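Local structure of D-alanine--D-alanine ligase (Coxiella burnetii, 3TQT) at residues R226-E231 against P245-P250; A300-F305 against N315-I320; V9-Q14 against I39-I44; L52-E57 against S72-T77; H159-R164 against L219-R224. The protein catalyses the ATP-dependent joining of two D-alanines into D-alanyl-D-alanine, a building block of the bacterial cell wall, with magnesium or manganese as cofactor. All coordinates share one frame; numbering follows the deposited sequence.

How the contacts relate
Along the chain the order is contact 3, contact 4, contact 5, contact 1, contact 2. Contacts 3 and 4 lie in the N-terminal region with centres about 9 Å apart, sharing one mixed sheet in which strands 37-44 and 50-53 are neighbours. The other three belong to the ATP-grasp part. Contacts 1 and 2 occupy one antiparallel sheet, centres about 11 Å apart, and touch where strands 228-236 and 298-306 run side by side. Contact 5 sits in a separate four-stranded sheet, about 19 Å from contact 2 between centres, yet Asn315 and Glu222 meet, consistent with an ATP-grasp site lying between the two sheets. Contacts 4 and 5 are about 42 Å apart between centres.

Contact 1: residues R226-E231 against P245-P250; sequences RGREIE and PGEIIP
The guanidinium of Arg228 and the carboxylate of Glu247 meet with their planes 69° apart, and OE1 of Glu247 approaches the guanidinium obliquely, neither squarely over a face nor at an edge. The resulting salt bridge, Arg228 NH1 to Glu247 OE1 at 3.0 Å, is a weak hydrogen bond because its N-H...O angle is only 125°. The two side chains cross at about a right angle: Glu247 is fully extended, whereas Arg228 bends at chi3 (-88°), which turns its head across the carboxylate. On another flat group, the carboxylate of Glu229, OE2 lies 3.6 Å from CG of Pro250.

A water ties the Glu247 carboxylate to the backbone, accepting from Glu229 N and donating to both Glu247 OE2 and Ile248 O. These residues belong to the beta hairpin of strands 228-236 and 241-249 in the ATP-grasp fold, and 226-231 falls within the predicted ATP-binding region. Glu231 and Gly246 form an antiparallel hydrogen-bonded pair with two bonds of 2.7 Å, Glu231 N to Gly246 O and Gly246 N to Glu231 O. In the first, the donor stands above the carbonyl plane.

Ile230 and Glu247 form the next, non-hydrogen-bonded pair. CG2 of Ile230 lies alongside the ring of Pro245, 3.7 Å from its CB, while Ile230 CD1 reaches Glu247 CB at 3.9 Å. On the other face of the hairpin, Glu229 CB packs on Ile248 CG2 at 3.6 Å, and Glu231 also touches Asp303 of the neighbouring strand.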
# COMPACT_ATOMS: atom_id res chain seq x y z
N ARG A 226 -23.31 14.77 15.43
CA ARG A 226 -24.03 14.24 16.57
C ARG A 226 -24.45 12.81 16.25
O ARG A 226 -24.92 12.52 15.15
CB ARG A 226 -25.25 15.10 16.92
CG ARG A 226 -25.92 14.69 18.24
CD ARG A 226 -27.20 15.48 18.53
NE ARG A 226 -26.99 16.92 18.35
CZ ARG A 226 -27.94 17.75 17.95
NH1 ARG A 226 -29.16 17.30 17.69
NH2 ARG A 226 -27.67 19.05 17.80
N GLY A 227 -24.25 11.91 17.20
CA GLY A 227 -24.65 10.54 16.96
C GLY A 227 -23.81 9.56 17.74
O GLY A 227 -22.86 9.93 18.42
N ARG A 228 -24.18 8.29 17.62
CA ARG A 228 -23.48 7.25 18.35
C ARG A 228 -22.35 6.69 17.51
O ARG A 228 -22.46 6.60 16.28
CB ARG A 228 -24.46 6.15 18.75
CG ARG A 228 -25.59 6.66 19.63
CD ARG A 228 -26.11 5.55 20.51
NE ARG A 228 -27.15 4.77 19.87
CZ ARG A 228 -27.58 3.60 20.33
NH1 ARG A 228 -27.02 3.06 21.41
NH2 ARG A 228 -28.55 2.95 19.69
N GLU A 229 -21.26 6.31 18.17
CA GLU A 229 -20.14 5.68 17.49
C GLU A 229 -20.34 4.18 17.57
O GLU A 229 -20.16 3.57 18.62
CB GLU A 229 -18.82 6.08 18.13
CG GLU A 229 -18.64 7.59 18.18
CD GLU A 229 -17.19 7.99 18.09
OE1 GLU A 229 -16.43 7.30 17.38
OE2 GLU A 229 -16.81 8.98 18.74
N ILE A 230 -20.73 3.60 16.43
CA ILE A 230 -21.08 2.19 16.34
C ILE A 230 -19.97 1.49 15.57
O ILE A 230 -19.41 2.05 14.63
CB ILE A 230 -22.42 2.02 15.62
CG1 ILE A 230 -23.52 2.81 16.36
CG2 ILE A 230 -22.78 0.53 15.49
CD1 ILE A 230 -23.70 2.42 17.80
N GLU A 231 -19.63 0.28 16.00
CA GLU A 231 -18.57 -0.45 15.33
C GLU A 231 -19.09 -1.81 14.90
O GLU A 231 -20.06 -2.32 15.46
CB GLU A 231 -17.37 -0.62 16.26
CG GLU A 231 -16.86 0.69 16.81
CD GLU A 231 -15.63 0.50 17.66
OE1 GLU A 231 -15.38 -0.65 18.07
OE2 GLU A 231 -14.90 1.49 17.88
N PRO A 245 -23.31 -5.32 15.79
CA PRO A 245 -22.71 -4.00 16.01
C PRO A 245 -22.37 -3.81 17.48
O PRO A 245 -23.04 -4.38 18.34
CB PRO A 245 -23.84 -3.03 15.64
CG PRO A 245 -24.81 -3.84 14.83
CD PRO A 245 -24.72 -5.23 15.38
N GLY A 246 -21.32 -3.05 17.76
CA GLY A 246 -21.01 -2.67 19.13
C GLY A 246 -21.00 -1.16 19.19
O GLY A 246 -21.12 -0.49 18.17
N GLU A 247 -20.85 -0.63 20.40
CA GLU A 247 -20.80 0.81 20.57
C GLU A 247 -19.64 1.22 21.44
O GLU A 247 -19.25 0.51 22.37
CB GLU A 247 -22.11 1.35 21.14
CG GLU A 247 -22.05 2.84 21.51
CD GLU A 247 -23.40 3.39 21.94
OE1 GLU A 247 -24.23 2.62 22.44
OE2 GLU A 247 -23.62 4.61 21.76
N ILE A 248 -19.08 2.38 21.14
CA ILE A 248 -18.05 2.93 21.98
C ILE A 248 -18.51 4.32 22.36
O ILE A 248 -19.11 5.03 21.55
CB ILE A 248 -16.69 3.00 21.26
CG1 ILE A 248 -15.57 3.35 22.25
CG2 ILE A 248 -16.72 4.01 20.12
CD1 ILE A 248 -14.19 3.43 21.63
N ILE A 249 -18.26 4.69 23.61
CA ILE A 249 -18.61 6.02 24.08
C ILE A 249 -17.36 6.69 24.62
O ILE A 249 -16.88 6.35 25.71
CB ILE A 249 -19.68 6.00 25.17
CG1 ILE A 249 -20.88 5.16 24.74
CG2 ILE A 249 -20.11 7.44 25.53
CD1 ILE A 249 -20.74 3.68 25.07
N PRO A 250 -16.81 7.62 23.85
CA PRO A 250 -15.67 8.42 24.30
C PRO A 250 -15.98 9.07 25.64
O PRO A 250 -17.11 9.51 25.86
CB PRO A 250 -15.52 9.48 23.20
CG PRO A 250 -16.75 9.34 22.31
CD PRO A 250 -17.19 7.93 22.46
O HOH W 1 -21.45 6.27 20.96

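Contact 2: residues A300-F305 against N315-I320; sequences ARVDFF and NEINTI
Backbone bonds join Arg301 to Asn318 and Asp303 to Glu316 as antiparallel hydrogen-bonded pairs of the hairpin formed by strands 298-306 and 312-318. Their register is broken by a classic beta bulge: Asn315 N (2.7 Å) and Glu316 N (3.1 Å) both donate to Asp303 O.

Among side-chain polar contacts, Asn318 is central. Its ND2 gives Arg301 O a 3.3 Å bond, reaching that oxygen from the face opposite the one used by Asn318 N. The same ND2 lies 2.8 Å from Asp303 OD2, a weak bond bent to 130°. Arg301 grips the Asp303 carboxylate side-on, NE to OD1 and NH2 to OD2. Both oxygens use their syn lone pairs, and both lie 4° out of the guanidinium plane. A bend at chi3 (69°) turns the arginine head to that carboxylate, and one guanidinium face is covered by Asn318 CG.

Apolar packing lies on the other face, where Ala300 CB meets Ile317 CG2 at 3.6 Å.

A separate ring-edge contact forms at the bulge, where the side-chain amide of Asn315 brings ND2 to the edge of Phe305, 3.8 Å from CE2.

Asp303, Glu316 and Asn318 are predicted ligands of the two divalent metals. Asp303 OD2 stands 4.2 Å from Glu316 OE1, a spacing of like charges that a bound cation would probably relieve, and the paired bonds from Arg301 hold the Asp303 carboxylate in the plane of the guanidinium.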
# COMPACT_ATOMS: atom_id res chain seq x y z
N ALA A 300 -11.53 -6.53 9.35
CA ALA A 300 -11.53 -5.09 9.53
C ALA A 300 -12.55 -4.76 10.60
O ALA A 300 -13.58 -5.40 10.70
CB ALA A 300 -11.91 -4.39 8.24
N ARG A 301 -12.26 -3.73 11.39
CA ARG A 301 -13.30 -3.13 12.17
C ARG A 301 -13.75 -1.86 11.47
O ARG A 301 -12.95 -0.95 11.26
CB ARG A 301 -12.83 -2.80 13.58
CG ARG A 301 -13.98 -2.61 14.54
CD ARG A 301 -13.47 -2.10 15.87
NE ARG A 301 -13.00 -0.73 15.74
CZ ARG A 301 -11.84 -0.29 16.23
NH1 ARG A 301 -11.04 -1.12 16.88
NH2 ARG A 301 -11.50 0.98 16.07
N VAL A 302 -15.03 -1.82 11.09
CA VAL A 302 -15.59 -0.63 10.45
C VAL A 302 -16.28 0.21 11.50
O VAL A 302 -17.16 -0.28 12.22
CB VAL A 302 -16.62 -0.99 9.38
CG1 VAL A 302 -17.06 0.27 8.63
CG2 VAL A 302 -16.05 -2.03 8.42
N ASP A 303 -15.85 1.47 11.60
CA ASP A 303 -16.36 2.39 12.60
C ASP A 303 -17.30 3.37 11.93
O ASP A 303 -16.97 3.95 10.90
CB ASP A 303 -15.22 3.15 13.29
CG ASP A 303 -14.28 2.22 14.04
OD1 ASP A 303 -14.59 1.02 14.21
OD2 ASP A 303 -13.21 2.70 14.47
N PHE A 304 -18.48 3.51 12.52
CA PHE A 304 -19.54 4.32 11.96
C PHE A 304 -19.94 5.42 12.93
O PHE A 304 -19.69 5.33 14.14
CB PHE A 304 -20.80 3.49 11.79
CG PHE A 304 -20.68 2.35 10.84
CD1 PHE A 304 -21.18 2.45 9.55
CD2 PHE A 304 -20.16 1.14 11.25
CE1 PHE A 304 -21.10 1.38 8.69
CE2 PHE A 304 -20.08 0.07 10.39
CZ PHE A 304 -20.55 0.18 9.12
N PHE A 305 -20.62 6.43 12.39
CA PHE A 305 -21.51 7.26 13.19
C PHE A 305 -22.93 6.89 12.80
O PHE A 305 -23.22 6.66 11.62
CB PHE A 305 -21.26 8.75 12.94
CG PHE A 305 -20.15 9.31 13.76
CD1 PHE A 305 -20.39 9.82 15.02
CD2 PHE A 305 -18.85 9.32 13.28
CE1 PHE A 305 -19.36 10.33 15.79
CE2 PHE A 305 -17.82 9.83 14.04
CZ PHE A 305 -18.07 10.33 15.30
N ASN A 315 -17.12 6.12 9.24
CA ASN A 315 -16.06 7.08 9.54
C ASN A 315 -14.67 6.53 9.24
O ASN A 315 -13.79 7.27 8.80
CB ASN A 315 -16.10 7.52 10.99
CG ASN A 315 -15.37 8.84 11.21
OD1 ASN A 315 -15.48 9.76 10.39
ND2 ASN A 315 -14.62 8.93 12.30
N GLU A 316 -14.47 5.24 9.50
CA GLU A 316 -13.13 4.68 9.42
C GLU A 316 -13.19 3.17 9.26
O GLU A 316 -14.14 2.53 9.70
CB GLU A 316 -12.33 5.05 10.69
CG GLU A 316 -10.91 4.50 10.73
CD GLU A 316 -10.09 5.08 11.88
OE1 GLU A 316 -10.67 5.67 12.80
OE2 GLU A 316 -8.84 4.95 11.84
N ILE A 317 -12.18 2.61 8.59
CA ILE A 317 -11.97 1.16 8.55
C ILE A 317 -10.61 0.86 9.14
O ILE A 317 -9.60 1.38 8.66
CB ILE A 317 -12.03 0.62 7.10
CG1 ILE A 317 -13.34 1.08 6.44
CG2 ILE A 317 -11.88 -0.94 7.09
CD1 ILE A 317 -13.46 0.70 4.98
N ASN A 318 -10.57 0.02 10.16
CA ASN A 318 -9.34 -0.30 10.87
C ASN A 318 -8.95 -1.72 10.55
O ASN A 318 -9.70 -2.64 10.88
CB ASN A 318 -9.57 -0.21 12.37
CG ASN A 318 -10.01 1.14 12.80
OD1 ASN A 318 -9.19 2.04 12.98
ND2 ASN A 318 -11.32 1.32 12.95
N THR A 319 -7.78 -1.90 9.93
CA THR A 319 -7.40 -3.22 9.44
C THR A 319 -6.58 -4.01 10.46
O THR A 319 -6.49 -5.22 10.38
CB THR A 319 -6.59 -3.13 8.13
OG1 THR A 319 -5.43 -2.33 8.37
CG2 THR A 319 -7.43 -2.48 7.00
N ILE A 320 -5.99 -3.32 11.43
CA ILE A 320 -5.40 -4.03 12.56
C ILE A 320 -5.99 -3.44 13.84
O ILE A 320 -5.35 -2.67 14.55
CB ILE A 320 -3.84 -4.01 12.56
CG1 ILE A 320 -3.29 -4.33 11.16
CG2 ILE A 320 -3.26 -5.00 13.59
CD1 ILE A 320 -3.43 -5.78 10.71

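Contact 3: residues V9-Q14 against I39-I44; sequences VLCGGQ and ISVIFI
The amide of Ile42 donates to Val9 O across 2.7 Å with an N-H...O angle of 165°, the donor tilted from the carbonyl plane. Gly13 N to Ile44 O has the same length and is straighter still. Between them Cys11 supplies both ends of its backbone: its N donates to Ile42 O and its O accepts from Ile44 N, each at 3.0 Å. This is the ladder of a parallel pair, with Val9 opposite Val41, Leu10 opposite Ile42 and Cys11 opposite Phe43, and segment axes 29° apart.

On one face, Leu10 and Ile42 lie side by side and point the same way. CD1 of Leu10 does the touching, 3.6 Å from Ile42 CB and equally close to its CG1. The strands are the two arms of a beta-alpha-beta unit whose crossover is helix 18-31, in the Rossmann-like N-terminal region of the ligase. That helix covers the opposite face: Val9 and Cys11 rest on Ala25, and Val41 on Val29.

There the Cys11 sulfur touches both Val41 and Phe43. With chi1 at 69°, SG is set between the backbone N and carbonyl carbon of its own residue, 3.9 Å from Val41 CG1. Its approach to Phe43 is a sulfur-aromatic contact at the ring edge. Gly12 follows, its CA lying against Phe43 CE1 at 4.1 Å and coming 3.5 Å from Ile44 O in a CA-H...O contact. Beyond it Ile44 packs its CB and CG2 against the bare backbone of Gly13.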
# COMPACT_ATOMS: atom_id res chain seq x y z
N VAL A 9 3.59 -14.24 15.49
CA VAL A 9 2.82 -13.05 15.82
C VAL A 9 3.77 -11.87 15.92
O VAL A 9 4.73 -11.91 16.68
CB VAL A 9 2.03 -13.24 17.12
CG1 VAL A 9 1.16 -12.00 17.42
CG2 VAL A 9 1.17 -14.50 17.01
N LEU A 10 3.53 -10.83 15.11
CA LEU A 10 4.39 -9.65 15.11
C LEU A 10 3.78 -8.57 15.98
O LEU A 10 2.61 -8.24 15.83
CB LEU A 10 4.57 -9.09 13.70
CG LEU A 10 5.56 -9.76 12.75
CD1 LEU A 10 5.60 -11.27 12.93
CD2 LEU A 10 5.25 -9.37 11.30
N CYS A 11 4.59 -8.01 16.88
CA CYS A 11 4.08 -6.97 17.77
C CYS A 11 5.15 -5.94 18.11
O CYS A 11 6.33 -6.14 17.82
CB CYS A 11 3.53 -7.57 19.06
SG CYS A 11 4.79 -8.28 20.15
N GLY A 12 4.71 -4.85 18.72
CA GLY A 12 5.59 -3.77 19.12
C GLY A 12 5.62 -2.74 18.01
O GLY A 12 4.58 -2.18 17.65
N GLY A 13 6.80 -2.51 17.47
CA GLY A 13 6.97 -1.66 16.30
C GLY A 13 7.27 -0.22 16.66
O GLY A 13 7.11 0.20 17.81
N GLN A 14 7.74 0.54 15.67
CA GLN A 14 8.00 1.95 15.86
C GLN A 14 6.69 2.66 15.57
O GLN A 14 6.43 3.13 14.46
CB GLN A 14 9.10 2.41 14.92
CG GLN A 14 10.30 1.50 14.91
CD GLN A 14 11.43 2.05 14.08
OE1 GLN A 14 12.15 2.96 14.51
NE2 GLN A 14 11.60 1.50 12.88
N ILE A 39 3.62 -21.47 18.30
CA ILE A 39 3.54 -20.02 18.26
C ILE A 39 4.91 -19.41 18.51
O ILE A 39 5.60 -19.79 19.47
CB ILE A 39 2.54 -19.52 19.32
CG1 ILE A 39 1.18 -20.19 19.10
CG2 ILE A 39 2.43 -17.99 19.31
CD1 ILE A 39 0.29 -20.17 20.31
N SER A 40 5.32 -18.51 17.62
CA SER A 40 6.51 -17.69 17.82
C SER A 40 6.08 -16.24 17.85
O SER A 40 5.15 -15.84 17.15
CB SER A 40 7.53 -17.90 16.69
OG SER A 40 7.98 -19.24 16.63
N VAL A 41 6.75 -15.44 18.66
CA VAL A 41 6.43 -14.02 18.73
C VAL A 41 7.60 -13.24 18.19
O VAL A 41 8.74 -13.47 18.59
CB VAL A 41 6.12 -13.57 20.16
CG1 VAL A 41 5.74 -12.09 20.18
CG2 VAL A 41 5.01 -14.43 20.73
N ILE A 42 7.33 -12.34 17.26
CA ILE A 42 8.38 -11.48 16.75
C ILE A 42 8.16 -10.13 17.38
O ILE A 42 7.11 -9.52 17.20
CB ILE A 42 8.32 -11.34 15.22
CG1 ILE A 42 8.44 -12.70 14.54
CG2 ILE A 42 9.40 -10.38 14.74
CD1 ILE A 42 9.77 -13.34 14.72
N PHE A 43 9.13 -9.67 18.15
CA PHE A 43 9.05 -8.36 18.78
C PHE A 43 9.89 -7.35 18.01
O PHE A 43 11.07 -7.59 17.77
CB PHE A 43 9.53 -8.45 20.23
CG PHE A 43 9.51 -7.13 20.95
CD1 PHE A 43 8.34 -6.42 21.09
CD2 PHE A 43 10.68 -6.61 21.51
CE1 PHE A 43 8.31 -5.21 21.77
CE2 PHE A 43 10.67 -5.40 22.18
CZ PHE A 43 9.48 -4.70 22.31
N ILE A 44 9.28 -6.23 17.63
CA ILE A 44 10.00 -5.14 17.01
C ILE A 44 10.10 -4.05 18.04
O ILE A 44 9.07 -3.54 18.49
CB ILE A 44 9.24 -4.60 15.79
CG1 ILE A 44 8.95 -5.75 14.80
CG2 ILE A 44 10.00 -3.45 15.14
CD1 ILE A 44 8.18 -5.32 13.57

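Contact 4: residues L52-E57 against S72-T77; sequences LIDQPE and SARPIT
Asp54 turns its carboxylate with chi1 at 74°, and Arg74 sends CG away from its carbonyl carbon before bending at chi3; the two charged ends then cross. OD1 of Asp54 lies 2.6 Å from Arg74 NH1, near the guanidinium plane and at its edge. The salt bridge is a weak hydrogen bond, bent to 121°, with the flat groups 76° apart. A water sits beside this pair, accepting from Asp54 N and lying within donating distance of Leu52 O and Ser72 O.

Leu52 and Arg74 are an antiparallel hydrogen-bonded pair, Leu52 N to Arg74 O at 2.6 Å and Arg74 N to Leu52 O at 2.8 Å. They join strands 50-53 and 74-78, neighbours in the mixed sheet of the N-terminal region, while helices 56-61 and 64-70 occupy the connection between them.

The aliphatic part of Arg74 passes Leu52 O, with CB 3.7 Å away. Leu52 CB meets Ile76 CG2 at 3.7 Å, and both residues also pack on Ile42. On the other face Ile53 CG1 touches Ala73 CB at 3.5 Å, where Leu67 of helix 64-70 covers both.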
# COMPACT_ATOMS: atom_id res chain seq x y z
N LEU A 52 13.04 -12.64 18.06
CA LEU A 52 12.10 -13.75 18.06
C LEU A 52 12.03 -14.41 19.42
O LEU A 52 13.05 -14.72 20.03
CB LEU A 52 12.50 -14.78 17.01
CG LEU A 52 11.51 -15.92 16.78
CD1 LEU A 52 11.56 -16.34 15.31
CD2 LEU A 52 11.81 -17.09 17.68
N ILE A 53 10.81 -14.62 19.89
CA ILE A 53 10.56 -15.35 21.13
C ILE A 53 9.86 -16.65 20.78
O ILE A 53 8.74 -16.64 20.29
CB ILE A 53 9.66 -14.50 22.05
CG1 ILE A 53 10.35 -13.17 22.37
CG2 ILE A 53 9.31 -15.26 23.32
CD1 ILE A 53 9.38 -12.05 22.75
N ASP A 54 10.51 -17.79 21.02
CA ASP A 54 9.91 -19.04 20.56
C ASP A 54 9.28 -19.84 21.69
O ASP A 54 8.87 -20.99 21.50
CB ASP A 54 10.91 -19.89 19.76
CG ASP A 54 11.95 -20.55 20.63
OD1 ASP A 54 12.11 -20.12 21.80
OD2 ASP A 54 12.60 -21.50 20.15
N GLN A 55 9.24 -19.23 22.86
CA GLN A 55 8.48 -19.77 23.98
C GLN A 55 7.34 -18.83 24.30
O GLN A 55 7.52 -17.87 25.04
CB GLN A 55 9.36 -19.93 25.22
CG GLN A 55 10.49 -20.91 25.06
CD GLN A 55 11.23 -21.13 26.37
OE1 GLN A 55 10.62 -21.46 27.39
NE2 GLN A 55 12.54 -20.93 26.36
N PRO A 56 6.17 -19.10 23.73
CA PRO A 56 5.03 -18.20 23.89
C PRO A 56 4.71 -17.97 25.36
O PRO A 56 4.34 -16.86 25.72
CB PRO A 56 3.88 -18.95 23.20
CG PRO A 56 4.37 -20.38 23.07
CD PRO A 56 5.84 -20.30 22.94
N GLU A 57 4.87 -19.00 26.18
CA GLU A 57 4.59 -18.86 27.60
C GLU A 57 5.42 -17.72 28.22
O GLU A 57 4.95 -17.03 29.11
CB GLU A 57 4.84 -20.17 28.35
CG GLU A 57 6.30 -20.63 28.35
CD GLU A 57 6.68 -21.49 27.15
OE1 GLU A 57 5.94 -21.49 26.14
OE2 GLU A 57 7.72 -22.18 27.22
N SER A 72 16.46 -13.98 26.23
CA SER A 72 15.62 -15.04 25.70
C SER A 72 14.97 -14.67 24.37
O SER A 72 14.73 -15.53 23.53
CB SER A 72 14.56 -15.47 26.71
OG SER A 72 13.68 -14.42 26.98
N ALA A 73 14.68 -13.38 24.18
CA ALA A 73 14.22 -12.90 22.88
C ALA A 73 15.42 -12.73 21.96
O ALA A 73 16.28 -11.88 22.20
CB ALA A 73 13.46 -11.59 23.02
N ARG A 74 15.47 -13.54 20.91
CA ARG A 74 16.65 -13.66 20.07
C ARG A 74 16.62 -12.66 18.92
O ARG A 74 15.65 -12.61 18.16
CB ARG A 74 16.73 -15.07 19.49
CG ARG A 74 16.57 -16.22 20.49
CD ARG A 74 16.01 -17.46 19.79
NE ARG A 74 16.55 -18.72 20.30
CZ ARG A 74 15.86 -19.59 21.04
NH1 ARG A 74 14.60 -19.33 21.37
NH2 ARG A 74 16.43 -20.71 21.46
N PRO A 75 17.68 -11.86 18.80
CA PRO A 75 17.84 -10.96 17.65
C PRO A 75 17.74 -11.74 16.34
O PRO A 75 18.41 -12.76 16.16
CB PRO A 75 19.25 -10.39 17.84
CG PRO A 75 19.48 -10.47 19.31
CD PRO A 75 18.79 -11.72 19.76
N ILE A 76 16.89 -11.28 15.43
CA ILE A 76 16.76 -11.96 14.16
C ILE A 76 16.79 -10.98 13.01
O ILE A 76 16.55 -9.78 13.18
CB ILE A 76 15.45 -12.76 14.06
CG1 ILE A 76 14.25 -11.86 14.40
CG2 ILE A 76 15.51 -14.01 14.94
CD1 ILE A 76 12.94 -12.34 13.77
N THR A 77 17.09 -11.51 11.84
CA THR A 77 16.79 -10.80 10.63
C THR A 77 15.97 -11.74 9.76
O THR A 77 15.43 -12.72 10.25
CB THR A 77 18.04 -10.28 9.92
OG1 THR A 77 17.63 -9.51 8.79
CG2 THR A 77 18.94 -11.43 9.49
O HOH W 2 13.50 -17.10 21.54
O HOH W 3 11.99 -17.55 23.74

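Contact 5: residues H159-R164 against L219-R224; sequences HTLSPR and LMVEPR
Leu161 lies alongside Leu219, the two side chains pointing the same way, with CB of Leu161 3.7 Å from CD1 of Leu219. The antiparallel sheet they belong to is part of the ATP-grasp fold; strand 159-161 is an edge strand of the sheet within this chain, and strand 219-223 is the next one in, flanked on its other edge by strand 183-187. Leu219 has chi1 at 65°, placing CG between its own backbone N and carbonyl carbon, and from there CD1 is directed at the neighbouring leucine. Phe205 of helix 202-212 packs on Leu161 and on Val221, and Val209 and Val212 of the same helix meet Leu219, so this face of the pair is shielded by a helix.

Two antiparallel hydrogen-bonded pairs hold the strands together. Between Leu161 and Leu219 the bonds are Leu161 N to Leu219 O at 2.8 Å and Leu219 N to Leu161 O at 2.9 Å, the latter almost straight (176°). Between His159 and Val221 they are Val221 N to His159 O at 2.7 Å and His159 N to Val221 O at 2.8 Å, the second noticeably bent at 146°.

Thr160 and Met220 form the intervening non-hydrogen-bonded pair. The hydroxyl of Thr160 is engaged by Asp142, while its methyl CG2 lies 3.5 Å from Leu219 O. Strand 219-223 falls within the predicted ATP-binding region, and the buried carboxylate of Glu222 makes salt bridges with Lys145 and Lys186. In the same ladder, Met220 CA approaches His159 O at 3.2 Å in a CA-H...O contact.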
# COMPACT_ATOMS: atom_id res chain seq x y z
N HIS A 159 -12.67 17.15 4.51
CA HIS A 159 -11.94 18.00 3.60
C HIS A 159 -10.46 17.86 3.86
O HIS A 159 -10.00 18.15 4.95
CB HIS A 159 -12.35 19.47 3.75
CG HIS A 159 -11.68 20.36 2.75
ND1 HIS A 159 -12.06 20.40 1.43
CD2 HIS A 159 -10.63 21.20 2.87
CE1 HIS A 159 -11.28 21.25 0.78
NE2 HIS A 159 -10.41 21.75 1.63
N THR A 160 -9.73 17.39 2.86
CA THR A 160 -8.31 17.16 2.99
C THR A 160 -7.55 18.47 2.77
O THR A 160 -7.91 19.26 1.91
CB THR A 160 -7.84 16.13 1.96
OG1 THR A 160 -8.45 14.86 2.25
CG2 THR A 160 -6.31 15.99 1.97
N LEU A 161 -6.51 18.70 3.57
CA LEU A 161 -5.58 19.79 3.34
C LEU A 161 -4.17 19.24 3.33
O LEU A 161 -3.83 18.34 4.11
CB LEU A 161 -5.66 20.85 4.45
CG LEU A 161 -6.85 21.80 4.47
CD1 LEU A 161 -6.71 22.73 5.67
CD2 LEU A 161 -6.93 22.60 3.17
N SER A 162 -3.35 19.79 2.45
CA SER A 162 -1.93 19.50 2.45
C SER A 162 -1.21 20.78 2.81
O SER A 162 -1.79 21.87 2.77
CB SER A 162 -1.49 19.00 1.08
OG SER A 162 -2.07 17.74 0.82
N PRO A 163 0.08 20.66 3.17
CA PRO A 163 0.81 21.83 3.66
C PRO A 163 0.85 23.00 2.68
O PRO A 163 0.90 24.13 3.13
CB PRO A 163 2.21 21.27 3.90
CG PRO A 163 1.92 19.87 4.34
CD PRO A 163 0.81 19.41 3.42
N ARG A 164 0.81 22.74 1.38
CA ARG A 164 0.85 23.85 0.42
C ARG A 164 -0.49 24.55 0.17
O ARG A 164 -0.52 25.65 -0.38
CB ARG A 164 1.52 23.42 -0.89
CG ARG A 164 3.05 23.33 -0.77
CD ARG A 164 3.65 22.33 -1.75
NE ARG A 164 5.04 22.00 -1.41
CZ ARG A 164 5.39 21.12 -0.47
NH1 ARG A 164 4.46 20.48 0.23
NH2 ARG A 164 6.68 20.88 -0.23
N LEU A 219 -3.76 16.36 6.26
CA LEU A 219 -4.77 16.28 7.29
C LEU A 219 -6.14 16.32 6.66
O LEU A 219 -6.29 16.59 5.46
CB LEU A 219 -4.61 17.42 8.30
CG LEU A 219 -4.79 18.86 7.86
CD1 LEU A 219 -6.28 19.20 7.69
CD2 LEU A 219 -4.16 19.78 8.90
N MET A 220 -7.15 16.05 7.47
CA MET A 220 -8.51 16.15 7.03
C MET A 220 -9.29 16.88 8.09
O MET A 220 -9.07 16.70 9.30
CB MET A 220 -9.09 14.77 6.76
CG MET A 220 -9.05 13.82 7.94
SD MET A 220 -9.14 12.11 7.36
CE MET A 220 -10.73 12.14 6.52
N VAL A 221 -10.21 17.70 7.63
CA VAL A 221 -11.12 18.40 8.51
C VAL A 221 -12.46 17.69 8.38
O VAL A 221 -12.86 17.31 7.27
CB VAL A 221 -11.24 19.88 8.11
CG1 VAL A 221 -12.10 20.65 9.12
CG2 VAL A 221 -9.85 20.51 7.98
N GLU A 222 -13.13 17.51 9.51
CA GLU A 222 -14.43 16.85 9.53
C GLU A 222 -15.40 17.62 10.39
O GLU A 222 -15.00 18.25 11.37
CB GLU A 222 -14.30 15.41 10.06
CG GLU A 222 -13.60 14.46 9.09
CD GLU A 222 -13.36 13.07 9.69
OE1 GLU A 222 -13.57 12.90 10.90
OE2 GLU A 222 -12.96 12.16 8.94
N PRO A 223 -16.68 17.58 10.03
CA PRO A 223 -17.66 18.21 10.91
C PRO A 223 -17.83 17.35 12.15
O PRO A 223 -17.78 16.13 12.05
CB PRO A 223 -18.94 18.12 10.09
CG PRO A 223 -18.75 16.84 9.31
CD PRO A 223 -17.32 16.89 8.89
N ARG A 224 -18.03 17.97 13.31
CA ARG A 224 -18.43 17.19 14.48
C ARG A 224 -19.88 16.78 14.33
O ARG A 224 -20.79 17.61 14.29
CB ARG A 224 -18.22 17.96 15.78
CG ARG A 224 -18.40 17.08 17.02
CD ARG A 224 -18.18 17.84 18.31
NE ARG A 224 -19.05 19.01 18.42
CZ ARG A 224 -20.27 19.01 18.93
NH1 ARG A 224 -20.80 17.88 19.40
NH2 ARG A 224 -20.98 20.13 18.98